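Local coordinates for protein MSM0273 (Mycobacterium smegmatis, PDB 5L37) that forms a pentameric shell protein of the RMM bacterial microcompartment and, as in related EutN/CcmL proteins, probably closes the vertices of the shell, at residues 17-22 and 37-42; 50-55 and 69-74. One frame throughout, in Å; residues are numbered along the deposited sequence.

Interaction 1 (17-22 and 37-42)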
loop_
_atom_site.group_PDB
_atom_site.type_symbol
_atom_site.label_atom_id
_atom_site.label_comp_id
_atom_site.label_asym_id
_atom_site.label_seq_id
_atom_site.Cartn_x
_atom_site.Cartn_y
_atom_site.Cartn_z
ATOM N N GLU C 17 -20.544 -9.823 -4.363
ATOM C CA GLU C 17 -21.104 -10.039 -3.034
ATOM C C GLU C 17 -20.170 -9.585 -1.933
ATOM O O GLU C 17 -18.933 -9.502 -2.112
ATOM C CB GLU C 17 -21.426 -11.526 -2.815
ATOM C CG GLU C 17 -22.414 -12.114 -3.786
ATOM C CD GLU C 17 -23.833 -11.746 -3.547
ATOM O OE1 GLU C 17 -24.142 -10.900 -2.675
ATOM O OE2 GLU C 17 -24.675 -12.431 -4.168
ATOM N N GLY C 18 -20.750 -9.231 -0.778
ATOM C CA GLY C 18 -19.886 -9.008 0.385
ATOM C C GLY C 18 -19.598 -7.554 0.703
ATOM O O GLY C 18 -18.795 -7.259 1.576
ATOM N N ILE C 19 -20.214 -6.639 -0.035
ATOM C CA ILE C 19 -20.099 -5.203 0.276
ATOM C C ILE C 19 -21.143 -4.837 1.325
ATOM O O ILE C 19 -22.315 -5.113 1.154
ATOM C CB ILE C 19 -20.200 -4.364 -1.007
ATOM C CG1 ILE C 19 -18.949 -4.697 -1.849
ATOM C CG2 ILE C 19 -20.303 -2.833 -0.695
ATOM C CD1 ILE C 19 -19.038 -4.238 -3.215
ATOM N N PRO C 20 -20.690 -4.229 2.419
ATOM C CA PRO C 20 -21.571 -3.910 3.541
ATOM C C PRO C 20 -22.521 -2.783 3.211
ATOM O O PRO C 20 -22.357 -2.135 2.171
ATOM C CB PRO C 20 -20.580 -3.466 4.646
ATOM C CG PRO C 20 -19.327 -3.166 3.996
ATOM C CD PRO C 20 -19.321 -3.717 2.598
ATOM N N ALA C 21 -23.472 -2.531 4.113
ATOM C CA ALA C 21 -24.315 -1.338 4.072
ATOM C C ALA C 21 -23.409 -0.116 4.092
ATOM O O ALA C 21 -22.393 -0.108 4.758
ATOM C CB ALA C 21 -25.259 -1.291 5.284
ATOM N N GLY C 22 -23.778 0.919 3.335
ATOM C CA GLY C 22 -22.955 2.113 3.256
ATOM C C GLY C 22 -22.956 2.625 1.831
ATOM O O GLY C 22 -23.647 2.040 0.969
ATOM N N ILE C 37 -12.557 6.838 -4.923
ATOM C CA ILE C 37 -13.833 6.432 -4.360
ATOM C C ILE C 37 -13.588 5.832 -2.993
ATOM O O ILE C 37 -12.795 4.877 -2.838
ATOM C CB ILE C 37 -14.597 5.395 -5.287
ATOM C CG1 ILE C 37 -14.729 5.933 -6.737
ATOM C CG2 ILE C 37 -15.956 4.990 -4.641
ATOM C CD1 ILE C 37 -15.291 7.314 -6.864
ATOM N N ALA C 38 -14.279 6.393 -1.996
ATOM C CA ALA C 38 -14.149 5.914 -0.636
ATOM C C ALA C 38 -15.461 5.397 -0.132
ATOM O O ALA C 38 -16.522 5.940 -0.487
ATOM C CB ALA C 38 -13.637 7.050 0.308
ATOM N N PHE C 39 -15.411 4.371 0.708
ATOM C CA PHE C 39 -16.621 3.833 1.322
ATOM C C PHE C 39 -17.018 4.678 2.517
ATOM O O PHE C 39 -16.160 5.159 3.239
ATOM C CB PHE C 39 -16.406 2.370 1.761
ATOM C CG PHE C 39 -17.672 1.621 1.940
ATOM C CD1 PHE C 39 -18.383 1.229 0.826
ATOM C CD2 PHE C 39 -18.168 1.300 3.215
ATOM C CE1 PHE C 39 -19.583 0.531 0.944
ATOM C CE2 PHE C 39 -19.376 0.599 3.363
ATOM C CZ PHE C 39 -20.086 0.218 2.216
ATOM N N ASP C 40 -18.310 4.861 2.709
ATOM C CA ASP C 40 -18.800 5.703 3.805
ATOM C C ASP C 40 -19.904 5.024 4.570
ATOM O O ASP C 40 -20.883 4.546 3.972
ATOM C CB ASP C 40 -19.322 7.011 3.247
ATOM C CG ASP C 40 -19.768 7.964 4.344
ATOM O OD1 ASP C 40 -18.939 8.367 5.160
ATOM O OD2 ASP C 40 -20.907 8.404 4.269
ATOM N N VAL C 41 -19.773 5.017 5.898
ATOM C CA VAL C 41 -20.804 4.471 6.770
ATOM C C VAL C 41 -21.411 5.560 7.664
ATOM O O VAL C 41 -22.358 5.302 8.400
ATOM C CB VAL C 41 -20.274 3.340 7.660
ATOM C CG1 VAL C 41 -19.755 2.147 6.764
ATOM C CG2 VAL C 41 -19.142 3.821 8.569
ATOM N N LEU C 42 -20.837 6.761 7.614
ATOM C CA LEU C 42 -21.252 7.890 8.471
ATOM C C LEU C 42 -22.352 8.805 7.932
ATOM O O LEU C 42 -22.707 9.793 8.590
ATOM C CB LEU C 42 -20.029 8.738 8.812
ATOM C CG LEU C 42 -19.028 8.028 9.736
ATOM C CD1 LEU C 42 -17.715 8.875 9.862
ATOM C CD2 LEU C 42 -19.644 7.740 11.121
#

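Interaction 2 (50-55 and 69-74)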
loop_
_atom_site.group_PDB
_atom_site.type_symbol
_atom_site.label_atom_id
_atom_site.label_comp_id
_atom_site.label_asym_id
_atom_site.label_seq_id
_atom_site.Cartn_x
_atom_site.Cartn_y
_atom_site.Cartn_z
ATOM N N VAL C 50 -13.573 15.398 4.957
ATOM C CA VAL C 50 -13.516 14.124 5.671
ATOM C C VAL C 50 -12.081 13.611 5.750
ATOM O O VAL C 50 -11.203 14.074 5.030
ATOM C CB VAL C 50 -14.386 13.045 4.997
ATOM C CG1 VAL C 50 -15.879 13.450 5.034
ATOM C CG2 VAL C 50 -13.968 12.850 3.561
ATOM N N LEU C 51 -11.886 12.639 6.629
ATOM C CA LEU C 51 -10.615 11.968 6.857
ATOM C C LEU C 51 -10.748 10.533 6.342
ATOM O O LEU C 51 -11.709 9.859 6.696
ATOM C CB LEU C 51 -10.319 11.973 8.357
ATOM C CG LEU C 51 -8.960 11.504 8.822
ATOM C CD1 LEU C 51 -7.886 12.452 8.159
ATOM C CD2 LEU C 51 -8.955 11.540 10.353
ATOM N N ILE C 52 -9.822 10.090 5.498
ATOM C CA ILE C 52 -9.883 8.772 4.862
ATOM C C ILE C 52 -8.716 7.910 5.268
ATOM O O ILE C 52 -7.563 8.398 5.285
ATOM C CB ILE C 52 -9.886 8.912 3.335
ATOM C CG1 ILE C 52 -11.241 9.577 2.993
ATOM C CG2 ILE C 52 -9.748 7.540 2.659
ATOM C CD1 ILE C 52 -11.309 9.990 1.602
ATOM N N ALA C 53 -8.992 6.641 5.554
ATOM C CA ALA C 53 -7.913 5.631 5.705
ATOM C C ALA C 53 -7.937 4.678 4.527
ATOM O O ALA C 53 -9.013 4.384 3.984
ATOM C CB ALA C 53 -8.079 4.851 7.000
ATOM N N GLN C 54 -6.748 4.223 4.107
ATOM C CA GLN C 54 -6.640 3.395 2.889
ATOM C C GLN C 54 -5.993 2.055 3.156
ATOM O O GLN C 54 -5.251 1.870 4.143
ATOM C CB GLN C 54 -5.810 4.132 1.847
ATOM C CG GLN C 54 -6.458 5.435 1.377
ATOM C CD GLN C 54 -5.566 6.139 0.392
ATOM O OE1 GLN C 54 -4.711 6.934 0.765
ATOM N NE2 GLN C 54 -5.708 5.783 -0.879
ATOM N N GLY C 55 -6.231 1.123 2.243
ATOM C CA GLY C 55 -5.589 -0.189 2.342
ATOM C C GLY C 55 -6.417 -1.161 3.143
ATOM O O GLY C 55 -7.650 -0.995 3.334
ATOM N N ILE C 69 -12.882 -3.582 0.257
ATOM C CA ILE C 69 -12.903 -2.126 0.378
ATOM C C ILE C 69 -11.508 -1.673 0.777
ATOM O O ILE C 69 -10.968 -2.178 1.795
ATOM C CB ILE C 69 -13.938 -1.717 1.476
ATOM C CG1 ILE C 69 -15.342 -2.119 1.021
ATOM C CG2 ILE C 69 -13.843 -0.230 1.819
ATOM C CD1 ILE C 69 -15.771 -1.395 -0.212
ATOM N N ASP C 70 -10.931 -0.727 0.021
ATOM C CA ASP C 70 -9.555 -0.255 0.291
ATOM C C ASP C 70 -9.501 1.269 0.621
ATOM O O ASP C 70 -8.428 1.877 0.605
ATOM C CB ASP C 70 -8.654 -0.587 -0.926
ATOM C CG ASP C 70 -9.040 0.208 -2.201
ATOM O OD1 ASP C 70 -9.936 1.055 -2.094
ATOM O OD2 ASP C 70 -8.409 0.007 -3.265
ATOM N N ALA C 71 -10.651 1.876 0.929
ATOM C CA ALA C 71 -10.688 3.294 1.341
ATOM C C ALA C 71 -11.953 3.536 2.129
ATOM O O ALA C 71 -13.026 3.110 1.689
ATOM C CB ALA C 71 -10.646 4.213 0.103
ATOM N N LEU C 72 -11.816 4.129 3.307
ATOM C CA LEU C 72 -12.935 4.287 4.252
ATOM C C LEU C 72 -12.860 5.664 4.846
ATOM O O LEU C 72 -11.823 6.078 5.332
ATOM C CB LEU C 72 -12.860 3.236 5.377
ATOM C CG LEU C 72 -13.925 3.315 6.474
ATOM C CD1 LEU C 72 -15.354 3.018 5.903
ATOM C CD2 LEU C 72 -13.554 2.299 7.542
ATOM N N ILE C 73 -13.995 6.366 4.831
ATOM C CA ILE C 73 -14.081 7.620 5.573
ATOM C C ILE C 73 -14.192 7.335 7.061
ATOM O O ILE C 73 -15.093 6.607 7.501
ATOM C CB ILE C 73 -15.279 8.432 5.044
ATOM C CG1 ILE C 73 -14.907 9.030 3.674
ATOM C CG2 ILE C 73 -15.677 9.531 6.072
ATOM C CD1 ILE C 73 -16.188 9.504 2.832
ATOM N N ILE C 74 -13.260 7.869 7.851
ATOM C CA ILE C 74 -13.281 7.536 9.274
ATOM C C ILE C 74 -13.802 8.685 10.131
ATOM O O ILE C 74 -13.978 8.502 11.332
ATOM C CB ILE C 74 -11.873 7.040 9.813
ATOM C CG1 ILE C 74 -10.843 8.128 9.706
ATOM C CG2 ILE C 74 -11.416 5.789 9.059
ATOM C CD1 ILE C 74 -9.517 7.722 10.417
HETATM O O HOH W 1 -7.254 3.388 -1.483
#

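Interaction 1 (17-22 and 37-42)
The loop 17-22 meets strand 35-40 where the F39 ring reaches P20 and G22, and the two backbones draw together towards the C-terminal ends of the segments, G22 and V41 lying 4.7 Å apart between their CA atoms. G22 CA also comes within 3.3 Å of D40 O, a plain contact, since the two segments share no hydrogen bond. Most of the remaining contact is made by one aromatic ring. The F39 side chain is directed at the loop, with CG anti to the backbone N (chi1 -160°), which carries the ring off the strand and into the curve of 19-22. Two carbonyl oxygens meet the ring at its edge, near its plane: P20 O is 3.3 Å from F39 CZ, and A21 O is 3.4 Å from F39 CE2. Such an approach sets the partly positive ring hydrogens against the oxygens and is consistent with a weak electrostatic attraction. The pyrrolidine ring of P20 lies across the same end of the phenyl, its CG 3.8 Å from F39 CE2. I19 adds a methyl: its CG2, anti to the backbone N, comes obliquely to F39 CE1 at 3.8 Å.

In the EutN/CcmL family the five strands form an OB-like antiparallel barrel, and this contact illustrates how a connecting loop is laid against such a barrel by an aromatic side chain from one of its strands. G22 comes at the entrance to strand 23-29, where F39 and D40 O leave no room for a CB; its backbone angles (phi 141°) also favour glycine. Beyond the pair, F39 rests on I69 and P20 on F62 and P67, while D40, turned from the loop, hydrogen-bonds S44 OG through OD1.

Interaction 2 (50-55 and 69-74)
Strands 50-54 and 71-74 run antiparallel, 4.5 Å apart at closest approach and twisted so that their directions differ by 144°, with A53 and L72 as a hydrogen-bonded pair joined both ways between N and O. I74 N to L51 O (2.8 Å) extends the pairing at one end. At the other, G55 N reaches D70 O from above the carbonyl plane, and a water that accepts from Q54 NE2 donates to the same oxygen, so D70 O is gripped twice.

I52 and I73 share a face with Q54 and A71, and their CG1 atoms meet at 3.8 Å. V50, two residues before I52, adds its CB against I73 CG2 at 3.9 Å. On the opposite face, I74 holds CG1 between its backbone N and carbonyl carbon (chi1 64°), which brings CD1 to L51 CD2 at 3.9 Å, while its CG2 touches A53 CB.

The I52/I73 face looks into the barrel, towards A38, A4, L25 and V27 of the neighbouring strands; L51, A53, L72 and I74 face another subunit, packing on its I37, P68 and I16. Strand 2-9 borders 49-54 on its other side.

Interactions 1 and 2 meet at the seam where the barrel closes, and both also touch a neighbouring subunit. Their centres lie 10 Å apart, and F39 belongs to both settings: its ring serves the loop 17-22, while its backbone probably pairs with 69-74, F39 N to A71 O and F39 O to I73 N both at 2.9 Å. Strands 35-40 and 71-76, the outermost of the sheet as ordered in the chain, are thereby joined, as expected of a closed barrel. D40 OD1 also packs on I73 CG2. One and the same neighbouring subunit touches both: its I16 packs on V41 and L42 of interaction 1 and on L72 and I74 of interaction 2.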